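Local coordinates for absent in melanoma 1 protein (Homo sapiens, PDB 3CW3) that may act as a suppressor of malignant melanoma, possibly through interactions with the cytoskeleton, and contributes here one βγ-crystallin domain of the longer chain, at residues A[43-48]-A[90-95]; A[1-6]-A[36-41]. One frame throughout, in Å; residues are numbered along the deposited sequence.

The two contacts are antiparallel strand pairings, one in each sheet of the βγ-crystallin domain, and their centres lie about 12 Å apart. They follow one another along the chain. Interaction 2 pairs strand 2-6 with strand 33-40 in the first Greek key and is complete before interaction 1 begins, where strand 42-46 of the second key meets the late strand 91-95. Strands 33-40 and 42-46 are consecutive, so the chain passes from one sheet to the other between them. The indole of Trp43 bridges the two sheets and reaches the 1-6 segment, its CD2 lying 3.5 Å from Val3 CG1, so that each pairing contributes to a common interior.

Interaction 1 of 2, residues A[43-48]-A[90-95]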
loop_
_atom_site.group_PDB
_atom_site.type_symbol
_atom_site.label_atom_id
_atom_site.label_comp_id
_atom_site.label_asym_id
_atom_site.label_seq_id
_atom_site.Cartn_x
_atom_site.Cartn_y
_atom_site.Cartn_z
ATOM N N TRP A 43 0.933 -10.203 3.359
ATOM C CA TRP A 43 1.798 -9.040 3.462
ATOM C C TRP A 43 1.230 -7.987 4.387
ATOM O O TRP A 43 0.061 -8.031 4.751
ATOM C CB TRP A 43 1.988 -8.412 2.082
ATOM C CG TRP A 43 2.571 -9.342 1.074
ATOM C CD1 TRP A 43 1.934 -10.365 0.427
ATOM C CD2 TRP A 43 3.923 -9.354 0.617
ATOM N NE1 TRP A 43 2.815 -11.015 -0.409
ATOM C CE2 TRP A 43 4.043 -10.414 -0.309
ATOM C CE3 TRP A 43 5.051 -8.572 0.904
ATOM C CZ2 TRP A 43 5.247 -10.712 -0.953
ATOM C CZ3 TRP A 43 6.250 -8.871 0.262
ATOM C CH2 TRP A 43 6.336 -9.931 -0.654
ATOM N N ILE A 44 2.075 -7.036 4.764
ATOM C CA ILE A 44 1.647 -5.935 5.607
ATOM C C ILE A 44 2.227 -4.652 5.033
ATOM O O ILE A 44 3.434 -4.559 4.804
ATOM C CB ILE A 44 2.158 -6.054 7.053
ATOM C CG1 ILE A 44 1.726 -7.385 7.671
ATOM C CG2 ILE A 44 1.594 -4.897 7.879
ATOM C CD1 ILE A 44 2.399 -7.665 8.989
ATOM N N LEU A 45 1.368 -3.668 4.795
ATOM C CA LEU A 45 1.824 -2.387 4.284
ATOM C C LEU A 45 1.922 -1.476 5.501
ATOM O O LEU A 45 0.973 -1.379 6.282
ATOM C CB LEU A 45 0.822 -1.803 3.289
ATOM C CG LEU A 45 0.409 -2.661 2.093
ATOM C CD1 LEU A 45 -0.550 -1.858 1.230
ATOM C CD2 LEU A 45 1.632 -3.073 1.285
ATOM N N TYR A 46 3.073 -0.839 5.682
ATOM C CA TYR A 46 3.266 0.062 6.813
ATOM C C TYR A 46 3.389 1.511 6.369
ATOM O O TYR A 46 3.935 1.810 5.306
ATOM C CB TYR A 46 4.515 -0.314 7.608
ATOM C CG TYR A 46 4.362 -1.533 8.490
ATOM C CD1 TYR A 46 4.779 -2.792 8.061
ATOM C CD2 TYR A 46 3.831 -1.418 9.774
ATOM C CE1 TYR A 46 4.679 -3.910 8.900
ATOM C CE2 TYR A 46 3.725 -2.523 10.614
ATOM C CZ TYR A 46 4.152 -3.762 10.178
ATOM O OH TYR A 46 4.075 -4.838 11.032
ATOM N N GLU A 47 2.886 2.408 7.206
ATOM C CA GLU A 47 2.929 3.836 6.939
ATOM C C GLU A 47 4.352 4.391 7.005
ATOM O O GLU A 47 4.698 5.318 6.274
ATOM C CB GLU A 47 2.044 4.560 7.954
ATOM C CG GLU A 47 2.274 6.053 8.041
ATOM C CD GLU A 47 1.529 6.681 9.203
ATOM O OE1 GLU A 47 1.444 6.041 10.276
ATOM O OE2 GLU A 47 1.043 7.817 9.047
ATOM N N GLN A 48 5.177 3.820 7.875
ATOM C CA GLN A 48 6.546 4.297 8.036
ATOM C C GLN A 48 7.593 3.221 7.796
ATOM O O GLN A 48 7.290 2.030 7.827
ATOM C CB GLN A 48 6.725 4.869 9.444
ATOM C CG GLN A 48 5.619 5.835 9.840
ATOM C CD GLN A 48 5.867 6.490 11.180
ATOM O OE1 GLN A 48 6.149 5.819 12.171
ATOM N NE2 GLN A 48 5.754 7.812 11.217
ATOM N N GLY A 90 5.534 3.301 3.648
ATOM C CA GLY A 90 6.781 3.365 4.396
ATOM C C GLY A 90 7.633 2.114 4.299
ATOM O O GLY A 90 8.853 2.185 4.162
ATOM N N SER A 91 6.991 0.960 4.385
ATOM C CA SER A 91 7.696 -0.311 4.306
ATOM C C SER A 91 6.697 -1.420 4.037
ATOM O O SER A 91 5.503 -1.273 4.307
ATOM C CB SER A 91 8.471 -0.579 5.607
ATOM O OG SER A 91 7.660 -0.380 6.754
ATOM N N ILE A 92 7.191 -2.522 3.488
ATOM C CA ILE A 92 6.350 -3.662 3.157
ATOM C C ILE A 92 6.951 -4.910 3.791
ATOM O O ILE A 92 8.116 -5.246 3.552
ATOM C CB ILE A 92 6.252 -3.836 1.616
ATOM C CG1 ILE A 92 5.499 -2.642 1.019
ATOM C CG2 ILE A 92 5.580 -5.151 1.272
ATOM C CD1 ILE A 92 5.373 -2.665 -0.504
ATOM N N ARG A 93 6.150 -5.582 4.612
ATOM C CA ARG A 93 6.594 -6.786 5.295
ATOM C C ARG A 93 6.065 -8.041 4.614
ATOM O O ARG A 93 4.868 -8.171 4.348
ATOM C CB ARG A 93 6.132 -6.758 6.754
ATOM C CG ARG A 93 6.724 -7.863 7.625
ATOM C CD ARG A 93 8.123 -7.498 8.124
ATOM N NE ARG A 93 8.571 -8.417 9.172
ATOM C CZ ARG A 93 9.045 -9.641 8.953
ATOM N NH1 ARG A 93 9.150 -10.112 7.715
ATOM N NH2 ARG A 93 9.398 -10.405 9.981
ATOM N N HIS A 94 6.978 -8.963 4.339
ATOM C CA HIS A 94 6.661 -10.232 3.700
ATOM C C HIS A 94 6.390 -11.235 4.818
ATOM O O HIS A 94 7.315 -11.698 5.488
ATOM C CB HIS A 94 7.855 -10.662 2.836
ATOM C CG HIS A 94 7.669 -11.971 2.135
ATOM N ND1 HIS A 94 6.431 -12.457 1.774
ATOM C CD2 HIS A 94 8.574 -12.873 1.685
ATOM C CE1 HIS A 94 6.581 -13.601 1.132
ATOM N NE2 HIS A 94 7.871 -13.876 1.064
ATOM N N VAL A 95 5.115 -11.555 5.029
ATOM C CA VAL A 95 4.736 -12.481 6.086
ATOM C C VAL A 95 5.118 -13.922 5.772
ATOM O O VAL A 95 4.510 -14.573 4.919
ATOM C CB VAL A 95 3.227 -12.403 6.379
ATOM C CG1 VAL A 95 2.870 -13.342 7.521
ATOM C CG2 VAL A 95 2.847 -10.972 6.736
#
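Trp43 reaches across the strand pair to Ile92, Arg93 and His94, and its side chain illustrates how one aromatic residue can cover several residues of a neighbouring strand. Its CB passes 3.7 Å from Arg93 O. With CG anti to its own carbonyl carbon (chi1 -58°), the indole swings toward the opposite strand: CE3 meets Ile92 CG2 at 3.5 Å, CZ3 rests against His94 CB, and CH2 and CZ2 lie against the imidazole. His94 ND1 sits over one face of the indole, near its rim, 3.4 Å from Trp43 CZ2. The six-membered ring and the imidazole form an offset stack, with planes 20° apart. On the five-membered ring, Trp43 NE1 makes a weak hydrogen bond to Arg40 O, joining the start of this strand to the end of strand 33-40.

Leu45 and Ile92 lie side by side on the same face of the sheet, while Tyr46 presents its ring edge to Arg93 CB on the other. Ile44 and Arg93 exchange paired backbone hydrogen bonds. Beside Tyr46 the register slips: Gly90 and Ser91 both face it in a classic beta bulge, and Tyr46 O takes a 2.7 Å bond from Gly90 N and a weak one from Ser91 N. With chi1 at 49°, Ser91 OG lies between its own backbone N and carbonyl carbon and donates to Gln48 O at 2.7 Å.

Strand 42-46 is central in its sheet, with 55-58 along its other edge. Ile92 packs on Ile5 of strand 2-6, while Arg93 forms a salt bridge with Asp21.

Interaction 2 of 2, residues A[1-6]-A[36-41]; sequences GKVVIY and IKVVRG
Lys2 O is gripped by two successive amides of the facing strand: Val39 N donates to it at 2.9 Å, and Arg40 N adds a weak bond at 3.3 Å. In the reverse direction, Lys2 N donates to Arg40 O from above the carbonyl plane, 36° out of it. Farther along, Val4 and Lys37 exchange two nearly straight backbone bonds.

Beside the bulge, the guanidinium of Arg40 lies across the Lys2 side chain, with Lys2 CB 3.8 Å from the plane, over the centre of one face. CG of Arg40 stands between its backbone N and carbonyl carbon (chi1 51°), and from there an extended chain carries the group back over Lys2. Two waters meet the guanidinium at its edge; one accepts from both Arg40 NE and Gly1 N. Lys2 NZ comes within 4.0 Å of Arg40 NH1, so the two like charges lie close together and probably disfavour each other somewhat.

On the buried face, Val3 CG2 touches Ile36 CG2 at 3.6 Å. Ile5 runs alongside Ile36, its CG1 tightly packed against Ile36 CD1 at 3.4 Å. Lys37 CB meets Val4 CG2, while Lys37 NZ forms a salt bridge with Glu62 of strand 61-66.

Val39 and Arg40, both opposite Lys2, make a classic beta bulge, set in the antiparallel pairing of first and last strands that belongs to the first Greek key of a βγ-crystallin domain.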
loop_
_atom_site.group_PDB
_atom_site.type_symbol
_atom_site.label_atom_id
_atom_site.label_comp_id
_atom_site.label_asym_id
_atom_site.label_seq_id
_atom_site.Cartn_x
_atom_site.Cartn_y
_atom_site.Cartn_z
ATOM N N GLY A 1 5.911 -15.504 -0.894
ATOM C CA GLY A 1 4.762 -14.814 -1.532
ATOM C C GLY A 1 5.188 -13.806 -2.580
ATOM O O GLY A 1 6.374 -13.674 -2.890
ATOM N N LYS A 2 4.208 -13.101 -3.134
ATOM C CA LYS A 2 4.454 -12.082 -4.140
ATOM C C LYS A 2 3.308 -11.079 -4.170
ATOM O O LYS A 2 2.138 -11.461 -4.218
ATOM C CB LYS A 2 4.602 -12.700 -5.541
ATOM C CG LYS A 2 4.779 -11.642 -6.636
ATOM C CD LYS A 2 5.220 -12.216 -7.984
ATOM C CE LYS A 2 4.071 -12.848 -8.753
ATOM N NZ LYS A 2 4.512 -13.355 -10.091
ATOM N N VAL A 3 3.648 -9.798 -4.116
ATOM C CA VAL A 3 2.641 -8.746 -4.191
ATOM C C VAL A 3 3.125 -7.770 -5.256
ATOM O O VAL A 3 4.299 -7.394 -5.272
ATOM C CB VAL A 3 2.448 -8.004 -2.830
ATOM C CG1 VAL A 3 3.757 -7.408 -2.344
ATOM C CG2 VAL A 3 1.404 -6.906 -2.990
ATOM N N VAL A 4 2.239 -7.401 -6.174
ATOM C CA VAL A 4 2.609 -6.472 -7.230
ATOM C C VAL A 4 1.805 -5.198 -7.062
ATOM O O VAL A 4 0.639 -5.233 -6.654
ATOM C CB VAL A 4 2.360 -7.064 -8.648
ATOM C CG1 VAL A 4 3.108 -8.384 -8.796
ATOM C CG2 VAL A 4 0.875 -7.259 -8.894
ATOM N N ILE A 5 2.439 -4.076 -7.373
ATOM C CA ILE A 5 1.805 -2.780 -7.240
ATOM C C ILE A 5 1.768 -2.037 -8.566
ATOM O O ILE A 5 2.811 -1.753 -9.162
ATOM C CB ILE A 5 2.560 -1.906 -6.209
ATOM C CG1 ILE A 5 2.565 -2.604 -4.847
ATOM C CG2 ILE A 5 1.930 -0.522 -6.125
ATOM C CD1 ILE A 5 3.412 -1.917 -3.799
ATOM N N TYR A 6 0.561 -1.739 -9.032
ATOM C CA TYR A 6 0.402 -0.982 -10.264
ATOM C C TYR A 6 0.280 0.476 -9.850
ATOM O O TYR A 6 -0.738 0.894 -9.297
ATOM C CB TYR A 6 -0.851 -1.420 -11.017
ATOM C CG TYR A 6 -0.801 -2.857 -11.465
ATOM C CD1 TYR A 6 -1.386 -3.870 -10.704
ATOM C CD2 TYR A 6 -0.143 -3.213 -12.640
ATOM C CE1 TYR A 6 -1.317 -5.203 -11.107
ATOM C CE2 TYR A 6 -0.067 -4.539 -13.049
ATOM C CZ TYR A 6 -0.653 -5.527 -12.281
ATOM O OH TYR A 6 -0.571 -6.838 -12.690
ATOM N N ILE A 36 -3.035 -2.672 -5.475
ATOM C CA ILE A 36 -2.134 -3.587 -4.791
ATOM C C ILE A 36 -2.710 -4.972 -5.041
ATOM O O ILE A 36 -3.846 -5.252 -4.659
ATOM C CB ILE A 36 -2.115 -3.362 -3.261
ATOM C CG1 ILE A 36 -1.722 -1.918 -2.926
ATOM C CG2 ILE A 36 -1.159 -4.352 -2.612
ATOM C CD1 ILE A 36 -0.350 -1.501 -3.417
ATOM N N LYS A 37 -1.934 -5.835 -5.683
ATOM C CA LYS A 37 -2.403 -7.177 -5.974
ATOM C C LYS A 37 -1.547 -8.241 -5.304
ATOM O O LYS A 37 -0.430 -8.527 -5.749
ATOM C CB LYS A 37 -2.422 -7.409 -7.491
ATOM C CG LYS A 37 -2.938 -8.784 -7.903
ATOM C CD LYS A 37 -2.998 -8.925 -9.421
ATOM C CE LYS A 37 -3.460 -10.318 -9.831
ATOM N NZ LYS A 37 -4.822 -10.616 -9.312
ATOM N N VAL A 38 -2.056 -8.813 -4.218
ATOM C CA VAL A 38 -1.326 -9.876 -3.545
ATOM C C VAL A 38 -1.636 -11.121 -4.366
ATOM O O VAL A 38 -2.765 -11.617 -4.362
ATOM C CB VAL A 38 -1.796 -10.077 -2.080
ATOM C CG1 VAL A 38 -1.178 -11.347 -1.501
ATOM C CG2 VAL A 38 -1.384 -8.881 -1.230
ATOM N N VAL A 39 -0.629 -11.599 -5.087
ATOM C CA VAL A 39 -0.760 -12.773 -5.937
ATOM C C VAL A 39 -0.759 -14.038 -5.092
ATOM O O VAL A 39 -1.498 -14.986 -5.363
ATOM C CB VAL A 39 0.399 -12.832 -6.952
ATOM C CG1 VAL A 39 0.265 -14.052 -7.824
ATOM C CG2 VAL A 39 0.406 -11.567 -7.800
ATOM N N ARG A 40 0.090 -14.052 -4.073
ATOM C CA ARG A 40 0.174 -15.185 -3.168
ATOM C C ARG A 40 0.879 -14.765 -1.889
ATOM O O ARG A 40 1.679 -13.819 -1.884
ATOM C CB ARG A 40 0.914 -16.355 -3.827
ATOM C CG ARG A 40 2.250 -15.990 -4.425
ATOM C CD ARG A 40 2.957 -17.205 -5.009
ATOM N NE ARG A 40 4.268 -16.833 -5.526
ATOM C CZ ARG A 40 4.493 -16.386 -6.756
ATOM N NH1 ARG A 40 3.493 -16.266 -7.622
ATOM N NH2 ARG A 40 5.722 -16.028 -7.110
ATOM N N GLY A 41 0.558 -15.457 -0.804
ATOM C CA GLY A 41 1.168 -15.152 0.477
ATOM C C GLY A 41 0.400 -14.102 1.252
ATOM O O GLY A 41 -0.747 -13.776 0.926
HETATM O O HOH W 1 5.795 -17.116 -3.302
HETATM O O HOH W 2 7.746 -15.981 -5.026
#